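Local coordinates for variant surface glycoprotein MITAT 1.1 (Trypanosoma brucei brucei, PDB 5LY9) that forms, as the whole glycoprotein of which this is the N-terminal domain, a coat on the parasite surface that is switched among antigenic variants to evade host immunity, at residues K12-L17 with P244-A249; A97-K102 with L147-T152; S22-E27 with N254-A259; D106-L111 with C190-G195; L17-S22 with D141-A146. All coordinates share one frame; numbering follows the deposited sequence.

Interaction 1 of 5, residues K12-L17 with P244-A249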
# COMPACT_ATOMS: atom_id res chain seq x y z
N LYS A 12 18.79 -21.95 -7.52
CA LYS A 12 17.48 -22.04 -8.20
C LYS A 12 16.30 -21.73 -7.27
O LYS A 12 15.40 -20.97 -7.67
CB LYS A 12 17.31 -23.34 -8.94
CG LYS A 12 17.99 -23.27 -10.34
CD LYS A 12 17.69 -24.59 -11.13
CE LYS A 12 18.46 -24.52 -12.44
NZ LYS A 12 18.18 -25.72 -13.28
N PRO A 13 16.37 -22.19 -6.03
CA PRO A 13 15.28 -21.80 -5.10
C PRO A 13 15.23 -20.28 -4.86
O PRO A 13 14.13 -19.74 -4.60
CB PRO A 13 15.62 -22.56 -3.82
CG PRO A 13 16.29 -23.77 -4.31
CD PRO A 13 17.13 -23.34 -5.50
N LEU A 14 16.36 -19.58 -4.89
CA LEU A 14 16.35 -18.16 -4.79
C LEU A 14 15.73 -17.50 -6.01
O LEU A 14 14.99 -16.53 -5.86
CB LEU A 14 17.77 -17.56 -4.54
CG LEU A 14 18.35 -17.95 -3.15
CD1 LEU A 14 19.82 -17.69 -3.15
CD2 LEU A 14 17.66 -17.22 -2.01
N CYS A 15 16.06 -18.00 -7.20
CA CYS A 15 15.37 -17.54 -8.44
C CYS A 15 13.83 -17.74 -8.38
O CYS A 15 13.06 -16.88 -8.71
CB CYS A 15 15.88 -18.23 -9.68
SG CYS A 15 17.58 -17.77 -10.09
N LYS A 16 13.39 -18.88 -7.87
CA LYS A 16 11.96 -19.14 -7.68
C LYS A 16 11.36 -18.15 -6.71
O LYS A 16 10.26 -17.65 -6.95
CB LYS A 16 11.73 -20.59 -7.19
CG LYS A 16 12.01 -21.65 -8.25
CD LYS A 16 12.08 -23.04 -7.60
CE LYS A 16 10.82 -23.64 -7.16
NZ LYS A 16 10.91 -25.10 -6.76
N LEU A 17 12.06 -17.87 -5.64
CA LEU A 17 11.53 -16.95 -4.63
C LEU A 17 11.45 -15.56 -5.19
O LEU A 17 10.42 -14.90 -5.00
CB LEU A 17 12.37 -16.99 -3.37
CG LEU A 17 12.02 -16.03 -2.22
CD1 LEU A 17 10.58 -16.27 -1.73
CD2 LEU A 17 13.03 -16.10 -1.06
N PRO A 244 16.32 -10.56 9.75
CA PRO A 244 15.09 -9.76 9.91
C PRO A 244 14.31 -9.56 8.61
O PRO A 244 13.10 -9.56 8.69
CB PRO A 244 15.55 -8.41 10.49
CG PRO A 244 16.98 -8.41 10.27
CD PRO A 244 17.49 -9.82 10.29
N ALA A 245 14.95 -9.25 7.49
CA ALA A 245 14.15 -9.03 6.28
C ALA A 245 13.34 -10.26 5.88
O ALA A 245 12.24 -10.13 5.31
CB ALA A 245 15.01 -8.57 5.12
N TRP A 246 13.88 -11.47 6.14
CA TRP A 246 13.21 -12.73 5.83
C TRP A 246 12.05 -12.96 6.79
O TRP A 246 10.98 -13.33 6.36
CB TRP A 246 14.17 -13.90 5.91
CG TRP A 246 15.28 -13.79 4.92
CD1 TRP A 246 16.45 -13.10 5.03
CD2 TRP A 246 15.35 -14.47 3.68
NE1 TRP A 246 17.24 -13.32 3.94
CE2 TRP A 246 16.60 -14.17 3.09
CE3 TRP A 246 14.49 -15.31 2.99
CZ2 TRP A 246 16.98 -14.68 1.82
CZ3 TRP A 246 14.87 -15.80 1.75
CH2 TRP A 246 16.08 -15.49 1.18
N HIS A 247 12.26 -12.70 8.06
CA HIS A 247 11.17 -12.79 9.01
C HIS A 247 10.08 -11.78 8.65
O HIS A 247 8.90 -12.13 8.70
CB HIS A 247 11.67 -12.43 10.41
CG HIS A 247 10.60 -12.56 11.44
ND1 HIS A 247 9.68 -11.58 11.66
CD2 HIS A 247 10.23 -13.60 12.21
CE1 HIS A 247 8.82 -11.98 12.58
NE2 HIS A 247 9.17 -13.18 12.98
N GLU A 248 10.46 -10.55 8.26
CA GLU A 248 9.51 -9.53 7.98
C GLU A 248 8.63 -9.84 6.76
O GLU A 248 7.41 -9.71 6.82
CB GLU A 248 10.20 -8.17 7.81
CG GLU A 248 9.24 -7.08 7.39
CD GLU A 248 8.18 -6.68 8.42
OE1 GLU A 248 8.18 -7.13 9.57
OE2 GLU A 248 7.32 -5.88 8.05
N ALA A 249 9.22 -10.32 5.65
CA ALA A 249 8.37 -10.74 4.50
C ALA A 249 7.45 -11.88 4.86
O ALA A 249 6.31 -11.88 4.44
CB ALA A 249 9.18 -11.10 3.30
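Trp246, in the first turn of helix 244-254, spans the gap to Leu14 and Leu17 of helix 8-21 with the outer rim of its six-membered ring. The nearest CA atoms, those of Leu17 and Trp246, are 11.4 Å apart, and the indole bridges this interval. Its CG stands anti to the carbonyl carbon (chi1 -62°), and a chi2 of 84° turns the ring nearly perpendicular to the plane of CA, CB and CG. CZ3 and CH2 are thereby the atoms offered to the leucines.

The two leucines meet that rim differently. Leu17 CD2 lies 3.4 Å from Trp246 CZ3, a tight carbon-carbon approach made obliquely to the ring; the same methyl is 3.8 Å from Trp246 CH2. Leu14 CD2 comes in at the edge, close to the ring plane, 4.0 Å from Trp246 CH2, and its side chain runs at about a right angle to that of the tryptophan. The contact is wholly apolar and buried, with 96 Å² covered in all.

It belongs to the helical body of the A-type N-terminal domain, where the long helix 62-114 lies against both partners: Leu17 rests on Ile105 and Trp246 on Leu101. The indole NE1 donates to Leu214 O, which satisfies the buried N-H, and Tyr167 packs edge-to-face with the ring.

Two residues on, Glu248 OE2 forms salt bridges with Arg93 and Arg96 of helix 62-114.

Interaction 2 of 5, residues A97-K102 with L147-T152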
# COMPACT_ATOMS: atom_id res chain seq x y z
N ALA A 97 7.75 -5.30 2.25
CA ALA A 97 8.60 -6.33 2.87
C ALA A 97 9.10 -7.24 1.76
O ALA A 97 10.33 -7.57 1.68
CB ALA A 97 7.83 -7.13 3.84
N ALA A 98 8.18 -7.63 0.90
CA ALA A 98 8.57 -8.49 -0.24
C ALA A 98 9.56 -7.78 -1.16
O ALA A 98 10.57 -8.39 -1.57
CB ALA A 98 7.34 -8.92 -1.05
N ALA A 99 9.29 -6.48 -1.44
CA ALA A 99 10.14 -5.75 -2.33
C ALA A 99 11.52 -5.54 -1.74
O ALA A 99 12.53 -5.67 -2.42
CB ALA A 99 9.48 -4.44 -2.68
N TYR A 100 11.60 -5.30 -0.42
CA TYR A 100 12.91 -5.08 0.21
C TYR A 100 13.77 -6.34 0.17
O TYR A 100 14.96 -6.30 -0.22
CB TYR A 100 12.68 -4.65 1.67
CG TYR A 100 13.94 -4.32 2.44
CD1 TYR A 100 14.91 -3.40 1.97
CD2 TYR A 100 14.19 -4.95 3.65
CE1 TYR A 100 16.01 -3.10 2.69
CE2 TYR A 100 15.33 -4.64 4.41
CZ TYR A 100 16.26 -3.73 3.92
OH TYR A 100 17.39 -3.46 4.64
N LEU A 101 13.19 -7.47 0.57
CA LEU A 101 13.86 -8.77 0.50
C LEU A 101 14.25 -9.10 -0.95
O LEU A 101 15.43 -9.51 -1.20
CB LEU A 101 12.99 -9.85 1.14
CG LEU A 101 13.58 -11.23 1.01
CD1 LEU A 101 14.88 -11.31 1.74
CD2 LEU A 101 12.57 -12.26 1.56
N LYS A 102 13.36 -8.86 -1.91
CA LYS A 102 13.65 -9.10 -3.32
C LYS A 102 14.82 -8.27 -3.80
O LYS A 102 15.70 -8.75 -4.58
CB LYS A 102 12.43 -8.83 -4.14
CG LYS A 102 12.65 -9.06 -5.59
CD LYS A 102 11.38 -9.09 -6.37
CE LYS A 102 11.51 -8.76 -7.84
NZ LYS A 102 12.52 -9.59 -8.59
N LEU A 147 16.02 -10.46 -12.62
CA LEU A 147 16.47 -9.67 -11.41
C LEU A 147 15.93 -8.24 -11.62
O LEU A 147 16.68 -7.27 -11.80
CB LEU A 147 17.94 -9.73 -11.35
CG LEU A 147 18.49 -11.14 -11.36
CD1 LEU A 147 19.99 -11.19 -11.32
CD2 LEU A 147 17.94 -11.92 -10.16
N SER A 148 14.60 -8.17 -11.64
CA SER A 148 13.90 -6.94 -11.90
C SER A 148 12.56 -6.96 -11.22
O SER A 148 12.09 -8.04 -10.84
CB SER A 148 13.67 -6.72 -13.43
OG SER A 148 12.96 -7.81 -13.98
N MET A 149 11.89 -5.81 -11.13
CA MET A 149 10.61 -5.71 -10.49
C MET A 149 9.61 -5.29 -11.54
O MET A 149 9.85 -4.31 -12.28
CB MET A 149 10.64 -4.66 -9.36
CG MET A 149 9.31 -4.38 -8.65
SD MET A 149 8.76 -5.75 -7.66
CE MET A 149 9.78 -5.51 -6.20
N PRO A 150 8.42 -5.99 -11.64
CA PRO A 150 7.52 -5.62 -12.72
C PRO A 150 6.66 -4.40 -12.36
O PRO A 150 6.63 -3.98 -11.20
CB PRO A 150 6.62 -6.84 -12.89
CG PRO A 150 6.59 -7.37 -11.50
CD PRO A 150 8.02 -7.25 -11.03
N GLU A 151 5.98 -3.87 -13.35
CA GLU A 151 4.98 -2.84 -13.12
C GLU A 151 3.96 -3.30 -12.10
O GLU A 151 3.55 -4.47 -12.07
CB GLU A 151 4.26 -2.50 -14.43
CG GLU A 151 3.18 -1.45 -14.33
CD GLU A 151 2.33 -1.30 -15.62
OE1 GLU A 151 2.47 -2.14 -16.54
OE2 GLU A 151 1.56 -0.32 -15.71
N THR A 152 3.52 -2.37 -11.24
CA THR A 152 2.52 -2.70 -10.24
C THR A 152 1.16 -2.61 -10.93
O THR A 152 0.72 -1.52 -11.39
CB THR A 152 2.55 -1.68 -9.13
OG1 THR A 152 3.80 -1.71 -8.49
CG2 THR A 152 1.52 -1.96 -8.13
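Lys102 NZ is held by three groups: Ser148 O across the contact at 2.8 Å, the carboxylate of Asp106 in a salt bridge, and the hydroxyl of Thr18. Seen from Ser148, the amine sits above the carbonyl plane, 46° out of it, with a C=O...N angle of 133°, so the bond does not use a lone-pair direction. The lysine reaches this point as an extended chain, CG anti to the backbone N (chi1 -180°), that folds only at its last torsion. The extended part already carries Lys102 CE to 3.1 Å from Ser148 O, and the bend at chi4 then places NZ. The buried ammonium thus has an acid and two neutral oxygens around it, which would favour its charged form.

Beside this polar knot Met149 turns its side chain back toward the helix, bent at chi2 and chi3. Its methyl CE packs on Ala99 CB at 3.7 Å and on Lys102 CD at 3.9 Å, while Met149 SD faces Lys102 CE at 4.1 Å. The two long side chains cross at a slant, the thioether covering the aliphatic part of the lysine.

Tyr100 OH bonds to Asp106 of the second subunit, and Pro150 O to Arg96 of that subunit. An irregular segment is thus strapped to the long helix 62-114 right at the interface of the two subunits, in keeping with the helical dimer core of A-type variant surface glycoproteins.

Interaction 3 of 5, residues S22-E27 with N254-A259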
# COMPACT_ATOMS: atom_id res chain seq x y z
N SER A 22 8.05 -11.08 -6.85
CA SER A 22 7.85 -10.05 -7.85
C SER A 22 6.37 -9.67 -7.99
O SER A 22 6.10 -8.54 -8.34
CB SER A 22 8.44 -10.50 -9.21
OG SER A 22 7.57 -11.42 -9.77
N LYS A 23 5.44 -10.55 -7.63
CA LYS A 23 4.01 -10.28 -7.78
C LYS A 23 3.32 -9.86 -6.52
O LYS A 23 2.14 -9.51 -6.58
CB LYS A 23 3.25 -11.46 -8.38
CG LYS A 23 3.60 -11.75 -9.83
CD LYS A 23 2.59 -12.71 -10.49
CE LYS A 23 2.78 -12.70 -12.00
NZ LYS A 23 1.76 -13.68 -12.53
N VAL A 24 4.01 -9.85 -5.39
CA VAL A 24 3.35 -9.52 -4.14
C VAL A 24 2.73 -8.12 -4.15
O VAL A 24 1.61 -7.96 -3.70
CB VAL A 24 4.29 -9.75 -2.90
CG1 VAL A 24 3.68 -9.17 -1.62
CG2 VAL A 24 4.59 -11.23 -2.76
N SER A 25 3.42 -7.11 -4.66
CA SER A 25 2.92 -5.72 -4.70
C SER A 25 1.63 -5.65 -5.44
O SER A 25 0.63 -5.04 -4.98
CB SER A 25 3.95 -4.75 -5.26
OG SER A 25 5.08 -4.82 -4.39
N GLY A 26 1.63 -6.26 -6.63
CA GLY A 26 0.44 -6.37 -7.45
C GLY A 26 -0.72 -7.12 -6.84
O GLY A 26 -1.89 -6.75 -7.01
N GLU A 27 -0.39 -8.15 -6.08
CA GLU A 27 -1.44 -8.85 -5.37
C GLU A 27 -1.97 -7.99 -4.25
O GLU A 27 -3.18 -7.99 -4.06
CB GLU A 27 -1.00 -10.25 -4.86
CG GLU A 27 -2.05 -10.84 -3.94
CD GLU A 27 -2.02 -12.35 -3.76
OE1 GLU A 27 -2.44 -12.78 -2.64
OE2 GLU A 27 -1.76 -13.10 -4.76
N ASN A 254 1.82 -13.34 6.03
CA ASN A 254 0.80 -14.03 6.80
C ASN A 254 -0.23 -13.08 7.34
O ASN A 254 -1.41 -13.52 7.53
CB ASN A 254 1.44 -14.76 7.96
CG ASN A 254 2.03 -16.05 7.55
OD1 ASN A 254 1.61 -16.63 6.53
ND2 ASN A 254 3.01 -16.53 8.33
N ARG A 255 0.14 -11.84 7.62
CA ARG A 255 -0.80 -10.85 8.22
C ARG A 255 -1.57 -9.95 7.27
O ARG A 255 -2.30 -9.05 7.74
CB ARG A 255 -0.09 -10.02 9.32
CG ARG A 255 0.27 -11.03 10.38
CD ARG A 255 1.03 -10.54 11.55
NE ARG A 255 1.30 -11.70 12.44
CZ ARG A 255 1.80 -11.57 13.66
NH1 ARG A 255 2.03 -10.37 14.18
NH2 ARG A 255 2.05 -12.65 14.37
N GLU A 256 -1.55 -10.28 5.98
CA GLU A 256 -2.23 -9.46 4.98
C GLU A 256 -3.72 -9.45 5.27
O GLU A 256 -4.38 -10.52 5.44
CB GLU A 256 -2.05 -10.03 3.60
CG GLU A 256 -0.64 -9.91 3.11
CD GLU A 256 -0.31 -10.74 1.87
OE1 GLU A 256 -1.07 -11.62 1.56
OE2 GLU A 256 0.77 -10.49 1.24
N ALA A 257 -4.31 -8.24 5.24
CA ALA A 257 -5.80 -8.10 5.22
C ALA A 257 -6.33 -8.61 3.87
O ALA A 257 -5.74 -8.32 2.84
CB ALA A 257 -6.21 -6.64 5.39
N LYS A 258 -7.47 -9.27 3.91
CA LYS A 258 -8.12 -9.82 2.77
C LYS A 258 -9.53 -9.30 2.66
O LYS A 258 -10.22 -9.06 3.67
CB LYS A 258 -8.22 -11.32 2.89
CG LYS A 258 -6.95 -12.13 3.27
CD LYS A 258 -5.99 -12.25 2.14
CE LYS A 258 -4.71 -12.90 2.63
NZ LYS A 258 -3.76 -13.09 1.48
N ALA A 259 -9.98 -9.16 1.44
CA ALA A 259 -11.31 -8.71 1.17
C ALA A 259 -12.37 -9.62 1.76
O ALA A 259 -13.45 -9.14 2.21
CB ALA A 259 -11.50 -8.58 -0.35
O HOH W 1 -3.83 -11.43 -0.83
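A single water carries the polar link between Glu27 and Lys258: it donates to Glu27 OE1 at 2.7 Å and accepts from Lys258 NZ at 2.8 Å. The charged atoms themselves, Glu27 OE1 and Lys258 NZ, stay 4.3 Å apart, too far for a direct salt bridge.

The ion pair proper lies within 254-259. Lys258 NZ binds Glu256 OE1 at 3.1 Å and meets that oxygen almost in line with its C-O bond. A turn at chi2 (-75°) swings the lysine back over the chain to reach it.

These groups sit where the peptide leaving helix 244-254 runs in extended form past the start of helix 24-55, near the middle of the elongated N-terminal domain.

Like charges also come near, Glu27 OE1 and Glu256 OE1 being 4.6 Å apart, but Arg159 forms salt bridges with both and would offset their mutual effect. The second oxygens are engaged separately, Glu27 OE2 by Ala157 N and Glu256 OE2 by the hydroxyl of Ser94 on helix 62-114.

Van der Waals contact across the segments is slight: Val24 CG1 approaches Glu256 OE2 at 4.3 Å, and Val24 also touches Ser94.

Interaction 4 of 5, residues D106-L111 with C190-G195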
# COMPACT_ATOMS: atom_id res chain seq x y z
N ASP A 106 18.08 -9.95 -5.40
CA ASP A 106 18.43 -9.66 -6.79
C ASP A 106 19.87 -9.10 -6.87
O ASP A 106 20.64 -9.38 -7.79
CB ASP A 106 17.40 -8.72 -7.43
CG ASP A 106 16.05 -9.37 -7.71
OD1 ASP A 106 15.92 -10.61 -7.47
OD2 ASP A 106 15.15 -8.63 -8.20
N GLU A 107 20.20 -8.23 -5.92
CA GLU A 107 21.54 -7.59 -5.93
C GLU A 107 22.60 -8.68 -5.73
O GLU A 107 23.65 -8.69 -6.43
CB GLU A 107 21.61 -6.48 -4.91
CG GLU A 107 22.94 -5.76 -4.78
CD GLU A 107 23.31 -4.90 -5.98
OE1 GLU A 107 22.34 -4.44 -6.68
OE2 GLU A 107 24.57 -4.61 -6.11
N PHE A 108 22.40 -9.57 -4.77
CA PHE A 108 23.44 -10.59 -4.49
C PHE A 108 23.52 -11.58 -5.66
O PHE A 108 24.64 -11.97 -6.07
CB PHE A 108 23.30 -11.26 -3.15
CG PHE A 108 24.55 -11.91 -2.70
CD1 PHE A 108 25.62 -11.12 -2.20
CD2 PHE A 108 24.75 -13.24 -2.92
CE1 PHE A 108 26.78 -11.70 -1.83
CE2 PHE A 108 25.95 -13.83 -2.54
CZ PHE A 108 26.95 -13.09 -2.05
N LEU A 109 22.38 -12.06 -6.15
CA LEU A 109 22.42 -12.96 -7.30
C LEU A 109 23.09 -12.31 -8.51
O LEU A 109 23.87 -12.97 -9.21
CB LEU A 109 21.03 -13.48 -7.72
CG LEU A 109 20.33 -14.50 -6.81
CD1 LEU A 109 18.95 -14.76 -7.33
CD2 LEU A 109 21.04 -15.83 -6.69
N ASN A 110 22.76 -11.05 -8.77
CA ASN A 110 23.37 -10.32 -9.85
C ASN A 110 24.90 -10.27 -9.66
O ASN A 110 25.67 -10.42 -10.66
CB ASN A 110 22.83 -8.90 -9.96
CG ASN A 110 23.50 -8.09 -11.07
OD1 ASN A 110 23.21 -8.29 -12.24
ND2 ASN A 110 24.41 -7.22 -10.71
N LEU A 111 25.36 -10.04 -8.41
CA LEU A 111 26.79 -9.91 -8.20
C LEU A 111 27.45 -11.28 -8.49
O LEU A 111 28.44 -11.34 -9.20
CB LEU A 111 27.09 -9.48 -6.74
CG LEU A 111 28.56 -9.52 -6.39
CD1 LEU A 111 29.36 -8.55 -7.26
CD2 LEU A 111 28.74 -9.21 -4.95
N CYS A 190 34.85 -19.46 -6.98
CA CYS A 190 34.15 -18.23 -6.62
C CYS A 190 34.76 -17.84 -5.29
O CYS A 190 34.30 -18.28 -4.21
CB CYS A 190 32.67 -18.57 -6.47
SG CYS A 190 31.68 -17.09 -6.08
N LYS A 191 35.82 -17.01 -5.36
CA LYS A 191 36.56 -16.63 -4.17
C LYS A 191 35.68 -15.82 -3.22
O LYS A 191 35.96 -15.82 -2.00
CB LYS A 191 37.80 -15.83 -4.55
CG LYS A 191 38.86 -16.70 -5.16
CD LYS A 191 40.18 -16.01 -5.41
CE LYS A 191 40.05 -14.86 -6.41
NZ LYS A 191 41.41 -14.17 -6.46
N LEU A 192 34.65 -15.13 -3.76
CA LEU A 192 33.79 -14.28 -2.92
C LEU A 192 33.21 -15.13 -1.81
O LEU A 192 32.92 -14.63 -0.73
CB LEU A 192 32.68 -13.63 -3.70
CG LEU A 192 31.90 -12.57 -2.89
CD1 LEU A 192 32.79 -11.39 -2.48
CD2 LEU A 192 30.66 -12.14 -3.61
N LEU A 193 33.04 -16.45 -2.07
CA LEU A 193 32.40 -17.30 -1.10
C LEU A 193 33.33 -17.80 -0.01
O LEU A 193 32.92 -18.64 0.83
CB LEU A 193 31.66 -18.46 -1.78
CG LEU A 193 30.51 -17.98 -2.67
CD1 LEU A 193 29.82 -19.15 -3.30
CD2 LEU A 193 29.48 -17.14 -1.95
N SER A 194 34.59 -17.34 -0.00
CA SER A 194 35.47 -17.66 1.15
C SER A 194 36.17 -16.42 1.60
O SER A 194 36.74 -15.70 0.78
CB SER A 194 36.52 -18.75 0.85
OG SER A 194 37.51 -18.76 1.89
N GLY A 195 36.01 -16.12 2.88
CA GLY A 195 36.73 -14.98 3.50
C GLY A 195 38.08 -15.39 4.13
O GLY A 195 38.64 -14.64 4.94
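Leu192 points its CD2 methyl into the angle between Phe108 and Leu111, and that one methyl makes both contacts. Phe108 and Leu192 advance on each other from opposite directions, and Phe108 CZ, the far end of the ring, stands 4.1 Å from Leu192 CD2; the methyl comes at the ring obliquely. Leu111 crosses Leu192 at about a right angle instead, methyl against methyl, with Leu111 CD2 3.8 Å from Leu192 CD2. With CG anti to the backbone N (chi1 -161°), Phe108 throws its ring outward from the helix, far enough to meet a residue whose backbone is distant. The nearest CA atoms, those of Leu111 and Leu192, are 9.8 Å apart.

The site lies in the top lobe of the N-terminal domain, about 32 Å from the centre of the chain, where loops surround the end of helix 62-114. Here residues 191-193 form a short 3-10 turn, marked by the bonds Leu193 N to Cys190 O (3.1 Å) and Ser194 N to Lys191 O (2.9 Å). Cys190, just ahead of the turn, is in a disulfide with Cys123.

All three touching residues are buried, and the contact is purely apolar, covering 116 Å². The second subunit comes close as well: its Leu111 packs on Leu111, its Glu107 on Phe108, and its Tyr201 OH bonds to Leu192 N.

Interaction 5 of 5, residues L17-S22 with D141-A146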
# COMPACT_ATOMS: atom_id res chain seq x y z
N LEU A 17 12.06 -17.87 -5.64
CA LEU A 17 11.53 -16.95 -4.63
C LEU A 17 11.45 -15.56 -5.19
O LEU A 17 10.42 -14.90 -5.00
CB LEU A 17 12.37 -16.99 -3.37
CG LEU A 17 12.02 -16.03 -2.22
CD1 LEU A 17 10.58 -16.27 -1.73
CD2 LEU A 17 13.03 -16.10 -1.06
N THR A 18 12.54 -15.07 -5.85
CA THR A 18 12.45 -13.73 -6.39
C THR A 18 11.31 -13.60 -7.42
O THR A 18 10.61 -12.58 -7.45
CB THR A 18 13.84 -13.18 -6.87
OG1 THR A 18 13.68 -11.78 -7.14
CG2 THR A 18 14.22 -13.83 -8.10
N THR A 19 11.10 -14.64 -8.25
CA THR A 19 9.96 -14.69 -9.17
C THR A 19 8.62 -14.58 -8.41
O THR A 19 7.76 -13.80 -8.80
CB THR A 19 10.04 -15.98 -10.02
OG1 THR A 19 11.32 -16.00 -10.72
CG2 THR A 19 8.90 -16.03 -10.97
N GLU A 20 8.47 -15.32 -7.36
CA GLU A 20 7.23 -15.26 -6.59
C GLU A 20 7.03 -13.87 -5.97
O GLU A 20 5.94 -13.27 -6.08
CB GLU A 20 7.18 -16.34 -5.50
CG GLU A 20 5.91 -16.26 -4.63
CD GLU A 20 5.57 -17.57 -3.95
OE1 GLU A 20 5.37 -18.61 -4.69
OE2 GLU A 20 5.61 -17.55 -2.69
N LEU A 21 8.09 -13.37 -5.33
CA LEU A 21 8.05 -12.09 -4.65
C LEU A 21 7.71 -10.94 -5.59
O LEU A 21 7.13 -9.96 -5.19
CB LEU A 21 9.28 -11.82 -3.81
CG LEU A 21 9.66 -12.76 -2.66
CD1 LEU A 21 11.00 -12.27 -2.10
CD2 LEU A 21 8.58 -12.74 -1.60
N SER A 22 8.05 -11.08 -6.85
CA SER A 22 7.85 -10.05 -7.85
C SER A 22 6.37 -9.67 -7.99
O SER A 22 6.10 -8.54 -8.34
CB SER A 22 8.44 -10.50 -9.21
OG SER A 22 7.57 -11.42 -9.77
N ASP A 141 19.76 -20.87 -16.89
CA ASP A 141 19.43 -22.18 -17.43
C ASP A 141 17.94 -22.33 -17.69
O ASP A 141 17.34 -21.63 -18.52
CB ASP A 141 19.97 -23.22 -16.49
CG ASP A 141 21.52 -23.31 -16.51
OD1 ASP A 141 22.29 -23.02 -17.53
OD2 ASP A 141 21.94 -23.72 -15.44
N ASP A 142 17.31 -23.24 -17.04
CA ASP A 142 15.90 -23.38 -17.37
C ASP A 142 15.00 -22.66 -16.38
O ASP A 142 13.83 -22.88 -16.43
CB ASP A 142 15.55 -24.85 -17.46
CG ASP A 142 15.86 -25.63 -16.21
OD1 ASP A 142 16.72 -25.19 -15.40
OD2 ASP A 142 15.25 -26.75 -16.06
N GLN A 143 15.54 -21.85 -15.47
CA GLN A 143 14.76 -21.27 -14.37
C GLN A 143 14.55 -19.77 -14.63
O GLN A 143 15.54 -19.05 -14.79
CB GLN A 143 15.52 -21.49 -13.07
CG GLN A 143 14.92 -20.88 -11.81
CD GLN A 143 13.46 -21.14 -11.59
OE1 GLN A 143 13.10 -22.33 -11.51
NE2 GLN A 143 12.58 -20.05 -11.44
N GLU A 144 13.31 -19.32 -14.61
CA GLU A 144 13.06 -17.90 -14.65
C GLU A 144 13.79 -17.24 -13.46
O GLU A 144 13.69 -17.70 -12.30
CB GLU A 144 11.59 -17.62 -14.59
CG GLU A 144 11.21 -16.21 -14.70
CD GLU A 144 11.45 -15.49 -16.00
OE1 GLU A 144 11.92 -16.07 -17.00
OE2 GLU A 144 11.09 -14.26 -16.03
N CYS A 145 14.53 -16.20 -13.77
CA CYS A 145 15.30 -15.46 -12.79
C CYS A 145 15.53 -14.01 -13.25
O CYS A 145 16.68 -13.63 -13.59
CB CYS A 145 16.60 -16.19 -12.54
SG CYS A 145 17.33 -15.81 -10.92
N ALA A 146 14.45 -13.25 -13.28
CA ALA A 146 14.51 -11.89 -13.79
C ALA A 146 14.88 -11.09 -12.55
O ALA A 146 14.07 -10.97 -11.57
CB ALA A 146 13.20 -11.42 -14.38
O HOH W 2 11.85 -13.77 -12.11
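The C-terminal part of helix 8-21 meets the edge strand 143-144 of a small three-stranded antiparallel sheet, with Thr19 set against Glu144 and the peptide that follows. The backbones come close here, 6.5 Å between Thr19 CA and Cys145 CA. Thr19 OG1 lies 3.3 Å from Glu144 O, yet no direct hydrogen bond joins the two; its stronger protein partner is Cys15 O, one turn back in the helix. A chi1 of -56° places OG1 beside the backbone N, from where it can serve both its own helix and the strand side.

The polar connection between the segments is a water, which donates to Thr19 OG1 at 2.7 Å and accepts from Ala146 N at 2.9 Å. Glu144 O, meanwhile, is taken up within its own strand: Gln143 NE2 donates to it at 2.7 Å, in the carbonyl plane and on a lone pair, with an N-H...O angle of 156°. That bond curls the glutamine back over the strand and fixes its amide. On the helix side Ser22 OG closes onto Thr19 O at 2.6 Å, tilted 25° from the carbonyl plane.

Glu144 OE1 is hydrogen-bonded to Thr138 OG1. Strand 143-144 pairs antiparallel with 139-140, and Cys145 has a backbone hydrogen bond with Thr138, while the other face of helix 8-21 packs through Leu17 and Leu21 on helix 62-114.

Helix 8-21 joins interactions 1 and 5, which share Leu17 and are tied by the disulfide Cys15 SG-Cys145 SG (2.1 Å) and the salt bridge Lys12 NZ-Asp142 OD1 (2.6 Å). Helix 62-114 carries one side of interactions 2 and 4. It meets interaction 1 where Leu101 CD1 lies 3.6 Å from Trp246 CE2, and interaction 5 where Asp106 OD1 is 2.6 Å from Thr18 OG1, probably a hydrogen bond. Interaction 3 adjoins interaction 2 through Ala98 CB and Val24 CB, 3.7 Å apart, while its centre is about 30 Å from that of interaction 4. Interactions 2 and 4 both touch the second subunit. Lys258 of interaction 3 has its side chain about 12 Å from an N-acetylglucosamine.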